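Local coordinates for initiator protein NS1 (Human bocavirus, PDB 4KW3), which probably binds the viral replication origin, nicks one DNA strand to start rolling-circle replication and, through other domains of the full-length protein, unwinds DNA using ATP, at residues Arg9-Pro14 against Val202-Phe207; Tyr18-Pro23 against Gln136-Ile141; Ala36-Gly41 against Gln147-Leu152; Ile47-Cys52 against Asp63-Ser68. All coordinates share one frame; numbering follows the deposited sequence.

Contact 1 of 4, residues Arg9-Pro14 against Val202-Phe207; sequences RAFSQP and VDPLRF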
loop_
_atom_site.group_PDB
_atom_site.type_symbol
_atom_site.label_atom_id
_atom_site.label_comp_id
_atom_site.label_asym_id
_atom_site.label_seq_id
_atom_site.Cartn_x
_atom_site.Cartn_y
_atom_site.Cartn_z
ATOM N N ARG A 9 17.963 -7.619 3.484
ATOM C CA ARG A 9 19.008 -7.517 4.507
ATOM C C ARG A 9 19.641 -6.149 4.574
ATOM O O ARG A 9 20.401 -5.846 5.500
ATOM C CB ARG A 9 20.087 -8.570 4.281
ATOM C CG ARG A 9 19.649 -9.968 4.623
ATOM C CD ARG A 9 20.640 -11.032 4.153
ATOM N NE ARG A 9 20.120 -12.352 4.524
ATOM C CZ ARG A 9 20.233 -12.888 5.739
ATOM N NH1 ARG A 9 20.876 -12.238 6.706
ATOM N NH2 ARG A 9 19.714 -14.079 5.986
ATOM N N ALA A 10 19.289 -5.310 3.607
ATOM C CA ALA A 10 19.897 -4.001 3.481
ATOM C C ALA A 10 18.925 -2.967 2.919
ATOM O O ALA A 10 18.103 -3.279 2.051
ATOM C CB ALA A 10 21.125 -4.112 2.597
ATOM N N PHE A 11 19.055 -1.722 3.365
ATOM C CA PHE A 11 18.154 -0.674 2.894
ATOM C C PHE A 11 18.869 0.664 2.703
ATOM O O PHE A 11 19.337 1.247 3.670
ATOM C CB PHE A 11 16.966 -0.495 3.857
ATOM C CG PHE A 11 15.748 0.106 3.202
ATOM C CD1 PHE A 11 15.687 1.474 2.932
ATOM C CD2 PHE A 11 14.664 -0.704 2.839
ATOM C CE1 PHE A 11 14.579 2.031 2.308
ATOM C CE2 PHE A 11 13.539 -0.156 2.238
ATOM C CZ PHE A 11 13.501 1.224 1.963
ATOM N N SER A 12 18.908 1.151 1.458
ATOM C CA SER A 12 19.599 2.397 1.093
ATOM C C SER A 12 19.224 3.611 1.928
ATOM O O SER A 12 18.042 3.907 2.121
ATOM C CB SER A 12 19.335 2.729 -0.374
ATOM O OG SER A 12 20.010 1.823 -1.221
ATOM N N GLN A 13 20.238 4.341 2.383
ATOM C CA GLN A 13 20.017 5.556 3.164
ATOM C C GLN A 13 20.356 6.808 2.323
ATOM O O GLN A 13 21.065 6.708 1.319
ATOM C CB GLN A 13 20.818 5.496 4.473
ATOM C CG GLN A 13 20.372 4.412 5.454
ATOM C CD GLN A 13 19.738 4.977 6.706
ATOM O OE1 GLN A 13 18.751 5.726 6.651
ATOM N NE2 GLN A 13 20.318 4.639 7.854
ATOM N N PRO A 14 19.789 7.977 2.677
ATOM C CA PRO A 14 18.814 8.188 3.753
ATOM C C PRO A 14 17.449 7.637 3.329
ATOM O O PRO A 14 17.148 7.606 2.122
ATOM C CB PRO A 14 18.767 9.712 3.877
ATOM C CG PRO A 14 19.038 10.199 2.490
ATOM C CD PRO A 14 20.028 9.212 1.903
ATOM N N VAL A 202 15.425 6.531 10.564
ATOM C CA VAL A 202 16.746 6.032 10.935
ATOM C C VAL A 202 16.923 4.553 10.618
ATOM O O VAL A 202 17.944 4.143 10.072
ATOM C CB VAL A 202 17.007 6.205 12.423
ATOM C CG1 VAL A 202 18.447 5.857 12.703
ATOM C CG2 VAL A 202 16.704 7.634 12.858
ATOM N N ASP A 203 15.916 3.754 10.954
ATOM C CA ASP A 203 15.997 2.304 10.782
ATOM C C ASP A 203 14.846 1.735 9.944
ATOM O O ASP A 203 13.906 1.158 10.490
ATOM C CB ASP A 203 16.039 1.644 12.161
ATOM C CG ASP A 203 16.568 0.226 12.117
ATOM O OD1 ASP A 203 16.525 -0.402 11.034
ATOM O OD2 ASP A 203 17.064 -0.250 13.164
ATOM N N PRO A 204 14.913 1.891 8.614
ATOM C CA PRO A 204 13.812 1.412 7.769
ATOM C C PRO A 204 13.456 -0.076 7.945
ATOM O O PRO A 204 12.268 -0.390 8.006
ATOM C CB PRO A 204 14.308 1.692 6.339
ATOM C CG PRO A 204 15.765 1.935 6.454
ATOM C CD PRO A 204 15.963 2.545 7.822
ATOM N N LEU A 205 14.440 -0.966 8.032
ATOM C CA LEU A 205 14.138 -2.384 8.261
ATOM C C LEU A 205 13.424 -2.633 9.589
ATOM O O LEU A 205 12.499 -3.439 9.648
ATOM C CB LEU A 205 15.390 -3.265 8.182
ATOM C CG LEU A 205 15.996 -3.292 6.778
ATOM C CD1 LEU A 205 17.027 -4.400 6.655
ATOM C CD2 LEU A 205 14.912 -3.393 5.710
ATOM N N ARG A 206 13.847 -1.965 10.659
ATOM C CA ARG A 206 13.187 -2.200 11.936
ATOM C C ARG A 206 11.783 -1.633 11.961
ATOM O O ARG A 206 10.896 -2.178 12.623
ATOM C CB ARG A 206 14.030 -1.725 13.121
ATOM C CG ARG A 206 14.978 -2.801 13.620
ATOM C CD ARG A 206 15.752 -2.449 14.896
ATOM N NE ARG A 206 16.648 -3.556 15.212
ATOM C CZ ARG A 206 17.835 -3.730 14.645
ATOM N NH1 ARG A 206 18.291 -2.840 13.770
ATOM N NH2 ARG A 206 18.574 -4.783 14.968
ATOM N N PHE A 207 11.575 -0.541 11.231
ATOM C CA PHE A 207 10.240 0.023 11.140
ATOM C C PHE A 207 9.338 -0.936 10.358
ATOM O O PHE A 207 8.186 -1.184 10.747
ATOM C CB PHE A 207 10.259 1.415 10.523
ATOM C CG PHE A 207 8.901 1.973 10.316
ATOM C CD1 PHE A 207 8.157 2.421 11.400
ATOM C CD2 PHE A 207 8.331 1.987 9.042
ATOM C CE1 PHE A 207 6.878 2.902 11.235
ATOM C CE2 PHE A 207 7.055 2.475 8.854
ATOM C CZ PHE A 207 6.319 2.934 9.949
#

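Contact 2 of 4, residues Tyr18-Pro23 against Gln136-Ile141; sequences YVFKFP and QFYGLI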
loop_
_atom_site.group_PDB
_atom_site.type_symbol
_atom_site.label_atom_id
_atom_site.label_comp_id
_atom_site.label_asym_id
_atom_site.label_seq_id
_atom_site.Cartn_x
_atom_site.Cartn_y
_atom_site.Cartn_z
ATOM N N TYR A 18 6.455 7.687 3.978
ATOM C CA TYR A 18 5.272 8.494 3.663
ATOM C C TYR A 18 3.976 7.714 3.891
ATOM O O TYR A 18 3.948 6.474 3.829
ATOM C CB TYR A 18 5.298 8.952 2.205
ATOM C CG TYR A 18 6.470 9.832 1.817
ATOM C CD1 TYR A 18 7.681 9.280 1.418
ATOM C CD2 TYR A 18 6.351 11.216 1.816
ATOM C CE1 TYR A 18 8.744 10.083 1.032
ATOM C CE2 TYR A 18 7.401 12.018 1.456
ATOM C CZ TYR A 18 8.602 11.452 1.063
ATOM O OH TYR A 18 9.661 12.279 0.709
ATOM N N VAL A 19 2.894 8.450 4.125
ATOM C CA VAL A 19 1.574 7.852 4.125
ATOM C C VAL A 19 0.706 8.521 3.069
ATOM O O VAL A 19 0.481 9.737 3.101
ATOM C CB VAL A 19 0.868 7.934 5.494
ATOM C CG1 VAL A 19 -0.544 7.323 5.373
ATOM C CG2 VAL A 19 1.656 7.183 6.527
ATOM N N PHE A 20 0.228 7.703 2.136
ATOM C CA PHE A 20 -0.705 8.133 1.112
ATOM C C PHE A 20 -2.112 7.725 1.528
ATOM O O PHE A 20 -2.326 6.582 1.891
ATOM C CB PHE A 20 -0.355 7.477 -0.231
ATOM C CG PHE A 20 -1.471 7.544 -1.238
ATOM C CD1 PHE A 20 -1.651 8.678 -2.018
ATOM C CD2 PHE A 20 -2.353 6.478 -1.395
ATOM C CE1 PHE A 20 -2.684 8.750 -2.932
ATOM C CE2 PHE A 20 -3.389 6.546 -2.314
ATOM C CZ PHE A 20 -3.551 7.681 -3.088
ATOM N N LYS A 21 -3.055 8.665 1.509
ATOM C CA LYS A 21 -4.472 8.388 1.774
ATOM C C LYS A 21 -5.251 8.440 0.461
ATOM O O LYS A 21 -5.208 9.449 -0.236
ATOM C CB LYS A 21 -5.062 9.446 2.701
ATOM C CG LYS A 21 -5.264 9.033 4.134
ATOM C CD LYS A 21 -6.236 9.995 4.841
ATOM C CE LYS A 21 -5.598 11.361 5.162
ATOM N NZ LYS A 21 -5.146 11.503 6.585
ATOM N N PHE A 22 -5.959 7.372 0.106
ATOM C CA PHE A 22 -6.817 7.426 -1.077
ATOM C C PHE A 22 -7.910 8.518 -0.914
ATOM O O PHE A 22 -8.741 8.462 -0.009
ATOM C CB PHE A 22 -7.442 6.055 -1.345
ATOM C CG PHE A 22 -8.034 5.930 -2.710
ATOM C CD1 PHE A 22 -9.324 6.349 -2.958
ATOM C CD2 PHE A 22 -7.290 5.411 -3.752
ATOM C CE1 PHE A 22 -9.859 6.249 -4.226
ATOM C CE2 PHE A 22 -7.825 5.306 -5.019
ATOM C CZ PHE A 22 -9.111 5.728 -5.253
ATOM N N PRO A 23 -7.916 9.523 -1.793
ATOM C CA PRO A 23 -8.777 10.675 -1.493
ATOM C C PRO A 23 -10.271 10.488 -1.823
ATOM O O PRO A 23 -10.842 11.280 -2.578
ATOM C CB PRO A 23 -8.169 11.794 -2.343
ATOM C CG PRO A 23 -7.388 11.087 -3.462
ATOM C CD PRO A 23 -7.297 9.612 -3.127
ATOM N N GLN A 136 4.452 16.500 -5.148
ATOM C CA GLN A 136 4.952 15.869 -6.351
ATOM C C GLN A 136 4.689 14.364 -6.292
ATOM O O GLN A 136 4.185 13.774 -7.251
ATOM C CB GLN A 136 6.446 16.162 -6.481
ATOM C CG GLN A 136 7.148 15.537 -7.658
ATOM C CD GLN A 136 8.666 15.594 -7.534
ATOM O OE1 GLN A 136 9.208 15.921 -6.474
ATOM N NE2 GLN A 136 9.357 15.318 -8.635
ATOM N N PHE A 137 5.021 13.760 -5.153
ATOM C CA PHE A 137 4.855 12.332 -4.935
ATOM C C PHE A 137 3.372 11.987 -5.047
ATOM O O PHE A 137 3.000 11.023 -5.719
ATOM C CB PHE A 137 5.407 11.940 -3.562
ATOM C CG PHE A 137 5.728 10.469 -3.419
ATOM C CD1 PHE A 137 5.400 9.558 -4.422
ATOM C CD2 PHE A 137 6.358 9.997 -2.272
ATOM C CE1 PHE A 137 5.701 8.201 -4.291
ATOM C CE2 PHE A 137 6.645 8.648 -2.125
ATOM C CZ PHE A 137 6.324 7.746 -3.140
ATOM N N TYR A 138 2.543 12.788 -4.386
ATOM C CA TYR A 138 1.088 12.664 -4.436
ATOM C C TYR A 138 0.575 12.663 -5.880
ATOM O O TYR A 138 -0.275 11.843 -6.243
ATOM C CB TYR A 138 0.441 13.818 -3.671
ATOM C CG TYR A 138 -1.053 13.680 -3.432
ATOM C CD1 TYR A 138 -1.603 12.493 -2.955
ATOM C CD2 TYR A 138 -1.911 14.756 -3.654
ATOM C CE1 TYR A 138 -2.975 12.375 -2.721
ATOM C CE2 TYR A 138 -3.267 14.650 -3.431
ATOM C CZ TYR A 138 -3.798 13.458 -2.971
ATOM O OH TYR A 138 -5.150 13.372 -2.752
ATOM N N GLY A 139 1.097 13.572 -6.698
ATOM C CA GLY A 139 0.646 13.704 -8.067
ATOM C C GLY A 139 1.042 12.524 -8.935
ATOM O O GLY A 139 0.260 12.041 -9.743
ATOM N N LEU A 140 2.266 12.056 -8.760
ATOM C CA LEU A 140 2.728 10.875 -9.445
ATOM C C LEU A 140 1.875 9.651 -9.066
ATOM O O LEU A 140 1.569 8.812 -9.916
ATOM C CB LEU A 140 4.190 10.627 -9.105
ATOM C CG LEU A 140 5.186 11.690 -9.565
ATOM C CD1 LEU A 140 6.589 11.323 -9.078
ATOM C CD2 LEU A 140 5.163 11.811 -11.060
ATOM N N ILE A 141 1.505 9.545 -7.789
ATOM C CA ILE A 141 0.695 8.418 -7.331
ATOM C C ILE A 141 -0.655 8.478 -7.993
ATOM O O ILE A 141 -1.146 7.467 -8.493
ATOM C CB ILE A 141 0.509 8.388 -5.809
ATOM C CG1 ILE A 141 1.783 7.877 -5.132
ATOM C CG2 ILE A 141 -0.668 7.497 -5.420
ATOM C CD1 ILE A 141 1.803 8.069 -3.616
#

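Contact 3 of 4, residues Ala36-Gly41 against Gln147-Leu152; sequences ALLAHG and QRCKSL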
loop_
_atom_site.group_PDB
_atom_site.type_symbol
_atom_site.label_atom_id
_atom_site.label_comp_id
_atom_site.label_asym_id
_atom_site.label_seq_id
_atom_site.Cartn_x
_atom_site.Cartn_y
_atom_site.Cartn_z
ATOM N N ALA A 36 -14.051 -2.252 -9.274
ATOM C CA ALA A 36 -14.175 -2.117 -10.715
ATOM C C ALA A 36 -13.103 -1.191 -11.306
ATOM O O ALA A 36 -12.459 -1.533 -12.312
ATOM C CB ALA A 36 -15.578 -1.617 -11.070
ATOM N N LEU A 37 -12.911 -0.033 -10.672
ATOM C CA LEU A 37 -11.943 0.960 -11.147
ATOM C C LEU A 37 -10.487 0.467 -11.067
ATOM O O LEU A 37 -9.681 0.752 -11.953
ATOM C CB LEU A 37 -12.123 2.288 -10.407
ATOM C CG LEU A 37 -13.335 3.161 -10.763
ATOM C CD1 LEU A 37 -13.518 4.293 -9.742
ATOM C CD2 LEU A 37 -13.232 3.728 -12.173
ATOM N N LEU A 38 -10.146 -0.258 -10.001
ATOM C CA LEU A 38 -8.765 -0.690 -9.789
ATOM C C LEU A 38 -8.495 -2.162 -10.100
ATOM O O LEU A 38 -7.366 -2.531 -10.432
ATOM C CB LEU A 38 -8.326 -0.409 -8.345
ATOM C CG LEU A 38 -8.497 1.033 -7.885
ATOM C CD1 LEU A 38 -7.984 1.188 -6.470
ATOM C CD2 LEU A 38 -7.802 2.002 -8.841
ATOM N N ALA A 39 -9.519 -3.002 -9.998
ATOM C CA ALA A 39 -9.319 -4.450 -10.080
ATOM C C ALA A 39 -10.400 -5.085 -10.939
ATOM O O ALA A 39 -11.053 -6.063 -10.534
ATOM C CB ALA A 39 -9.319 -5.061 -8.682
ATOM N N HIS A 40 -10.610 -4.510 -12.116
ATOM C CA HIS A 40 -11.626 -5.036 -12.987
ATOM C C HIS A 40 -11.325 -6.504 -13.302
ATOM O O HIS A 40 -10.188 -6.855 -13.638
ATOM C CB HIS A 40 -11.733 -4.220 -14.264
ATOM C CG HIS A 40 -12.852 -4.661 -15.142
ATOM N ND1 HIS A 40 -14.094 -4.995 -14.642
ATOM C CD2 HIS A 40 -12.912 -4.871 -16.478
ATOM C CE1 HIS A 40 -14.879 -5.362 -15.637
ATOM N NE2 HIS A 40 -14.184 -5.299 -16.759
ATOM N N GLY A 41 -12.338 -7.357 -13.137
ATOM C CA GLY A 41 -12.178 -8.794 -13.290
ATOM C C GLY A 41 -12.271 -9.566 -11.975
ATOM O O GLY A 41 -12.252 -10.800 -11.963
ATOM N N GLN A 147 -4.650 6.334 -14.396
ATOM C CA GLN A 147 -4.357 5.524 -15.577
ATOM C C GLN A 147 -4.945 4.106 -15.455
ATOM O O GLN A 147 -5.434 3.527 -16.439
ATOM C CB GLN A 147 -2.851 5.485 -15.839
ATOM C CG GLN A 147 -2.418 4.396 -16.787
ATOM C CD GLN A 147 -1.749 4.927 -18.021
ATOM O OE1 GLN A 147 -0.620 4.545 -18.324
ATOM N NE2 GLN A 147 -2.436 5.810 -18.752
ATOM N N ARG A 148 -4.867 3.548 -14.251
ATOM C CA ARG A 148 -5.396 2.219 -13.985
ATOM C C ARG A 148 -6.923 2.231 -14.100
ATOM O O ARG A 148 -7.518 1.301 -14.666
ATOM C CB ARG A 148 -4.954 1.720 -12.603
ATOM C CG ARG A 148 -5.550 0.395 -12.251
ATOM C CD ARG A 148 -4.977 -0.723 -13.107
ATOM N NE ARG A 148 -5.973 -1.776 -13.302
ATOM C CZ ARG A 148 -5.733 -3.082 -13.224
ATOM N NH1 ARG A 148 -4.523 -3.534 -12.910
ATOM N NH2 ARG A 148 -6.725 -3.941 -13.437
ATOM N N CYS A 149 -7.544 3.303 -13.599
ATOM C CA CYS A 149 -8.992 3.494 -13.715
ATOM C C CYS A 149 -9.487 3.401 -15.144
ATOM O O CYS A 149 -10.567 2.881 -15.402
ATOM C CB CYS A 149 -9.406 4.867 -13.166
ATOM S SG CYS A 149 -9.405 4.955 -11.363
ATOM N N LYS A 150 -8.693 3.911 -16.069
ATOM C CA LYS A 150 -9.080 3.953 -17.464
ATOM C C LYS A 150 -9.103 2.561 -18.121
ATOM O O LYS A 150 -9.725 2.385 -19.169
ATOM C CB LYS A 150 -8.180 4.920 -18.224
ATOM C CG LYS A 150 -8.462 6.366 -17.899
ATOM C CD LYS A 150 -7.393 7.236 -18.501
ATOM C CE LYS A 150 -7.533 8.661 -18.051
ATOM N NZ LYS A 150 -6.324 9.404 -18.460
ATOM N N SER A 151 -8.400 1.589 -17.536
ATOM C CA SER A 151 -8.391 0.233 -18.102
ATOM C C SER A 151 -9.801 -0.389 -18.106
ATOM O O SER A 151 -10.163 -1.135 -19.032
ATOM C CB SER A 151 -7.390 -0.671 -17.386
ATOM O OG SER A 151 -7.814 -0.923 -16.067
ATOM N N LEU A 152 -10.598 -0.030 -17.098
ATOM C CA LEU A 152 -12.008 -0.408 -17.055
ATOM C C LEU A 152 -12.729 0.012 -18.333
ATOM O O LEU A 152 -13.627 -0.683 -18.797
ATOM C CB LEU A 152 -12.696 0.231 -15.847
ATOM C CG LEU A 152 -14.201 -0.015 -15.724
ATOM C CD1 LEU A 152 -14.471 -1.506 -15.690
ATOM C CD2 LEU A 152 -14.785 0.675 -14.484
HETATM O O HOH W 1 -9.535 -1.510 -13.753
#

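Contact 4 of 4, residues Ile47-Cys52 against Asp63-Ser68; sequences IQLRNC and DDLLIS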
loop_
_atom_site.group_PDB
_atom_site.type_symbol
_atom_site.label_atom_id
_atom_site.label_comp_id
_atom_site.label_asym_id
_atom_site.label_seq_id
_atom_site.Cartn_x
_atom_site.Cartn_y
_atom_site.Cartn_z
ATOM N N ILE A 47 -17.417 -10.400 -4.163
ATOM C CA ILE A 47 -18.740 -10.661 -3.607
ATOM C C ILE A 47 -18.843 -12.040 -2.958
ATOM O O ILE A 47 -19.339 -12.168 -1.838
ATOM C CB ILE A 47 -19.831 -10.517 -4.681
ATOM C CG1 ILE A 47 -19.861 -9.070 -5.172
ATOM C CG2 ILE A 47 -21.195 -10.906 -4.119
ATOM C CD1 ILE A 47 -20.863 -8.799 -6.230
ATOM N N GLN A 48 -18.355 -13.055 -3.659
ATOM C CA GLN A 48 -18.376 -14.422 -3.166
ATOM C C GLN A 48 -17.608 -14.540 -1.858
ATOM O O GLN A 48 -17.992 -15.295 -0.963
ATOM C CB GLN A 48 -17.758 -15.343 -4.211
ATOM C CG GLN A 48 -18.419 -16.684 -4.318
ATOM C CD GLN A 48 -18.014 -17.391 -5.583
ATOM O OE1 GLN A 48 -17.586 -16.749 -6.551
ATOM N NE2 GLN A 48 -18.129 -18.717 -5.587
ATOM N N LEU A 49 -16.542 -13.755 -1.745
ATOM C CA LEU A 49 -15.684 -13.769 -0.573
ATOM C C LEU A 49 -16.447 -13.421 0.711
ATOM O O LEU A 49 -16.100 -13.933 1.785
ATOM C CB LEU A 49 -14.507 -12.811 -0.750
ATOM C CG LEU A 49 -13.451 -12.930 0.341
ATOM C CD1 LEU A 49 -12.776 -14.275 0.240
ATOM C CD2 LEU A 49 -12.464 -11.811 0.282
ATOM N N ARG A 50 -17.460 -12.549 0.598
ATOM C CA ARG A 50 -18.293 -12.143 1.744
ATOM C C ARG A 50 -18.920 -13.330 2.461
ATOM O O ARG A 50 -19.157 -13.261 3.663
ATOM C CB ARG A 50 -19.423 -11.194 1.342
ATOM C CG ARG A 50 -19.005 -9.902 0.704
ATOM C CD ARG A 50 -20.198 -8.958 0.559
ATOM N NE ARG A 50 -19.791 -7.673 -0.016
ATOM C CZ ARG A 50 -19.874 -7.364 -1.309
ATOM N NH1 ARG A 50 -20.396 -8.236 -2.159
ATOM N NH2 ARG A 50 -19.464 -6.174 -1.750
ATOM N N ASN A 51 -19.171 -14.416 1.730
ATOM C CA ASN A 51 -19.915 -15.553 2.264
ATOM C C ASN A 51 -19.014 -16.651 2.819
ATOM O O ASN A 51 -19.477 -17.744 3.144
ATOM C CB ASN A 51 -20.821 -16.149 1.184
ATOM C CG ASN A 51 -21.642 -15.103 0.469
ATOM O OD1 ASN A 51 -22.220 -14.215 1.098
ATOM N ND2 ASN A 51 -21.699 -15.196 -0.858
ATOM N N CYS A 52 -17.723 -16.362 2.923
ATOM C CA CYS A 52 -16.757 -17.372 3.321
ATOM C C CYS A 52 -16.626 -17.518 4.834
ATOM O O CYS A 52 -16.716 -16.539 5.576
ATOM C CB CYS A 52 -15.388 -17.048 2.727
ATOM S SG CYS A 52 -15.236 -17.303 0.953
ATOM N N ASP A 63 -10.594 -20.951 -0.138
ATOM C CA ASP A 63 -9.172 -21.143 -0.423
ATOM C C ASP A 63 -8.815 -20.844 -1.884
ATOM O O ASP A 63 -7.794 -20.221 -2.146
ATOM C CB ASP A 63 -8.731 -22.548 -0.032
ATOM C CG ASP A 63 -8.902 -22.821 1.448
ATOM O OD1 ASP A 63 -8.769 -21.852 2.243
ATOM O OD2 ASP A 63 -9.224 -23.996 1.804
ATOM N N ASP A 64 -9.650 -21.292 -2.825
ATOM C CA ASP A 64 -9.422 -21.044 -4.254
ATOM C C ASP A 64 -9.603 -19.586 -4.627
ATOM O O ASP A 64 -8.767 -18.993 -5.328
ATOM C CB ASP A 64 -10.372 -21.892 -5.101
ATOM C CG ASP A 64 -9.999 -23.348 -5.092
ATOM O OD1 ASP A 64 -9.012 -23.702 -4.400
ATOM O OD2 ASP A 64 -10.713 -24.144 -5.744
ATOM N N LEU A 65 -10.702 -19.028 -4.142
ATOM C CA LEU A 65 -11.047 -17.628 -4.328
ATOM C C LEU A 65 -9.827 -16.757 -3.976
ATOM O O LEU A 65 -9.377 -15.940 -4.788
ATOM C CB LEU A 65 -12.252 -17.316 -3.449
ATOM C CG LEU A 65 -13.287 -16.267 -3.816
ATOM C CD1 LEU A 65 -13.648 -16.375 -5.288
ATOM C CD2 LEU A 65 -14.534 -16.521 -2.958
ATOM N N LEU A 66 -9.251 -16.993 -2.797
ATOM C CA LEU A 66 -8.069 -16.259 -2.353
ATOM C C LEU A 66 -6.858 -16.518 -3.234
ATOM O O LEU A 66 -6.107 -15.593 -3.542
ATOM C CB LEU A 66 -7.751 -16.566 -0.889
ATOM C CG LEU A 66 -8.795 -15.991 0.060
ATOM C CD1 LEU A 66 -8.540 -16.456 1.462
ATOM C CD2 LEU A 66 -8.793 -14.452 -0.036
ATOM N N ILE A 67 -6.648 -17.770 -3.625
ATOM C CA ILE A 67 -5.594 -18.073 -4.590
ATOM C C ILE A 67 -5.796 -17.312 -5.913
ATOM O O ILE A 67 -4.834 -16.782 -6.474
ATOM C CB ILE A 67 -5.456 -19.597 -4.861
ATOM C CG1 ILE A 67 -4.829 -20.278 -3.653
ATOM C CG2 ILE A 67 -4.511 -19.852 -6.005
ATOM C CD1 ILE A 67 -3.446 -19.703 -3.321
ATOM N N SER A 68 -7.039 -17.177 -6.374
ATOM C CA SER A 68 -7.218 -16.541 -7.667
ATOM C C SER A 68 -7.068 -15.022 -7.531
ATOM O O SER A 68 -6.762 -14.333 -8.497
ATOM C CB SER A 68 -8.572 -16.885 -8.308
ATOM O OG SER A 68 -9.638 -16.185 -7.701
#

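Contact 1 of 4, residues Arg9-Pro14 against Val202-Phe207
Phe11 and Pro204 form the tight part of this contact. Pro204 CB stands over one face of the Phe11 ring, 3.9 Å from its centroid and 20° off the normal, which meets the geometry of a CH-pi contact; CG of the same proline comes to 3.6 Å from Phe11 CD1. With CG anti to the backbone N (chi1 -156°), the Phe11 ring is carried toward the start of helix 204-212. Leu205 fills in beside it: CD2 approaches Phe11 CD2 obliquely at 3.9 Å, while the other methyl, CD1, rests 3.8 Å from the backbone carbon C of Arg9.

The other side is looser and more exposed. There Gln13 NE2 reaches Val202 O at 3.3 Å, but the N-H...O angle of 128° marks a weak bond. Just before Pro204, Asp203 N-caps the helix: its OD1 accepts from Arg206 N (3.1 Å), met from above the carboxylate plane, and its OD2 offers the syn lone pair to Arg206 NH1 (2.9 Å) in a salt bridge. The segment before strand 15-21 thus packs on the capped N-terminus of the helix that carries Tyr211, the predicted nuclease tyrosine; a helix-borne tyrosine is a feature of HUH-type Rep endonucleases.

Contact 2 of 4, residues Tyr18-Pro23 against Gln136-Ile141
Tyr18 turns one face of its ring to Phe137, whose edge points into it: the centroids are 5.2 Å apart and the planes meet at 83°, a T-shaped pair. Phe137 CD2 lies over the centre of the tyrosine ring, and Phe137 CE2 is 3.7 Å from Tyr18 CD1. The Tyr18 hydroxyl is engaged elsewhere, in a hydrogen bond with Ala130 O.

Two residues on, Phe20 points to the same helix. Its CG is anti to the backbone N (chi1 163°), which brings the ring to Ile141 CG2, 3.8 Å from the ring centroid and over the face, offset toward the rim. The Ile141 CD1 methyl reaches Phe20 CD1 at 3.9 Å. Tyr138 crosses Phe20 at about a right angle and presents its ring edge, with CE1 at 3.6 Å from Phe20 CE1. Past Lys21, whose side chain leads away, Pro23 meets the far end of Tyr138: its CG lies 3.3 Å from Tyr138 OH, a carbon-oxygen contact and no hydrogen bond.

The axes of the segments 18-21 and 136-141 approach to 10.2 Å and are inclined at 47°. Met185 of strand 185-191 touches Tyr18, Phe137, Tyr138 and Ile141, and helix 74-94 packs on Phe137 and Ile141; strand 15-21 itself is hydrogen-bonded between strands 114-122 and 185-191.

Contact 3 of 4, residues Ala36-Gly41 against Gln147-Leu152
His40 lays one face of its imidazole ring under Leu152, whose CD1 methyl sits over the ring centre, 3.6 Å from the centroid and 10° off the normal. This is a CH-pi contact, and a hydrogen bond between ND1 and Glu43 OE1 bears on the ring's orientation. Leu152 adopts chi1 177°, with CG anti to the backbone N; while CD1 covers the histidine, CD2 turns to Ala36 CB (4.2 Å) and Leu37 CD2 (4.1 Å).

Farther along, the backbones come close, with CA of Leu37 and Cys149 4.7 Å apart. Cys149 CA directs its hydrogen at Leu37 O (3.3 Å, 160° at the hydrogen), and its SG touches Leu37 CB. The Arg148 chain, bent at chi2 and chi3, carries the guanidinium across to Leu38 O, which stands 3.1 Å above the plane toward the rim; the angles there are too poor for a hydrogen bond. Polar joining falls instead to a water that donates to both Leu37 O and Ser151 OG. The serine hydroxyl in turn donates to Arg148 O, which also accepts from Ser151 N.

The C-terminal ends of helices 31-38 and 134-149 therefore meet at close range beside helices 74-94 and 160-177, a mostly buried helix-end junction within the helical layer that accompanies the sheet of this Rep-type nuclease domain.

Contact 4 of 4, residues Ile47-Cys52 against Asp63-Ser68
The amide of Gln48 is the flat group that meets the other helix, and it does so lightly: its OE1 comes to 4.2 Å from Leu65 CD1. The guanidinium of Arg50 has Ile47 CG2 of its own segment at an edge, in plane, and takes no part across the contact.

The rest is aliphatic. Leu65, with chi1 -150°, extends toward the end of helix 43-49, where its CD2 methyl lies 3.6 Å from Leu49 N and 3.7 Å from Gln48 CB; Cys52 SG closes in on the same methyl at 4.0 Å. One methyl is thus shared by three residues. Leu49 CD1 and Leu66 CD2, 4.0 Å apart, add a second meeting, their side chains crossing at about a right angle.

No hydrogen bond joins the segments. Cys52 gets its position from the type I beta turn that runs from Leu49 to Cys52 and ends beside Leu65. Helices 43-49 and 60-69 are thus two helices consecutive in the chain, packed against each other through mainly aliphatic side chains in a partly buried contact.

In the fold
Contacts 2 and 3 share helix 134-149: its earlier part meets strand 15-21 and its end meets helix 31-38, with centres 18 Å apart and nearest atoms about 4 Å apart. Contact 4 continues outward, its centre 20 Å from that of contact 3. Contact 1 lies 33 and 35 Å from contacts 3 and 4, centre to centre, on the other side of the chain's middle. Contacts 1 and 2 are the two that lie near the predicted nuclease site: the Pro204 side chain is about 11 Å from that of Tyr211, and in contact 2 Lys21 and Tyr18 lie about 5 and 7 Å from His115 and His117, predicted metal ligands, side chain to side chain. Contacts 3 and 4 stand apart from it.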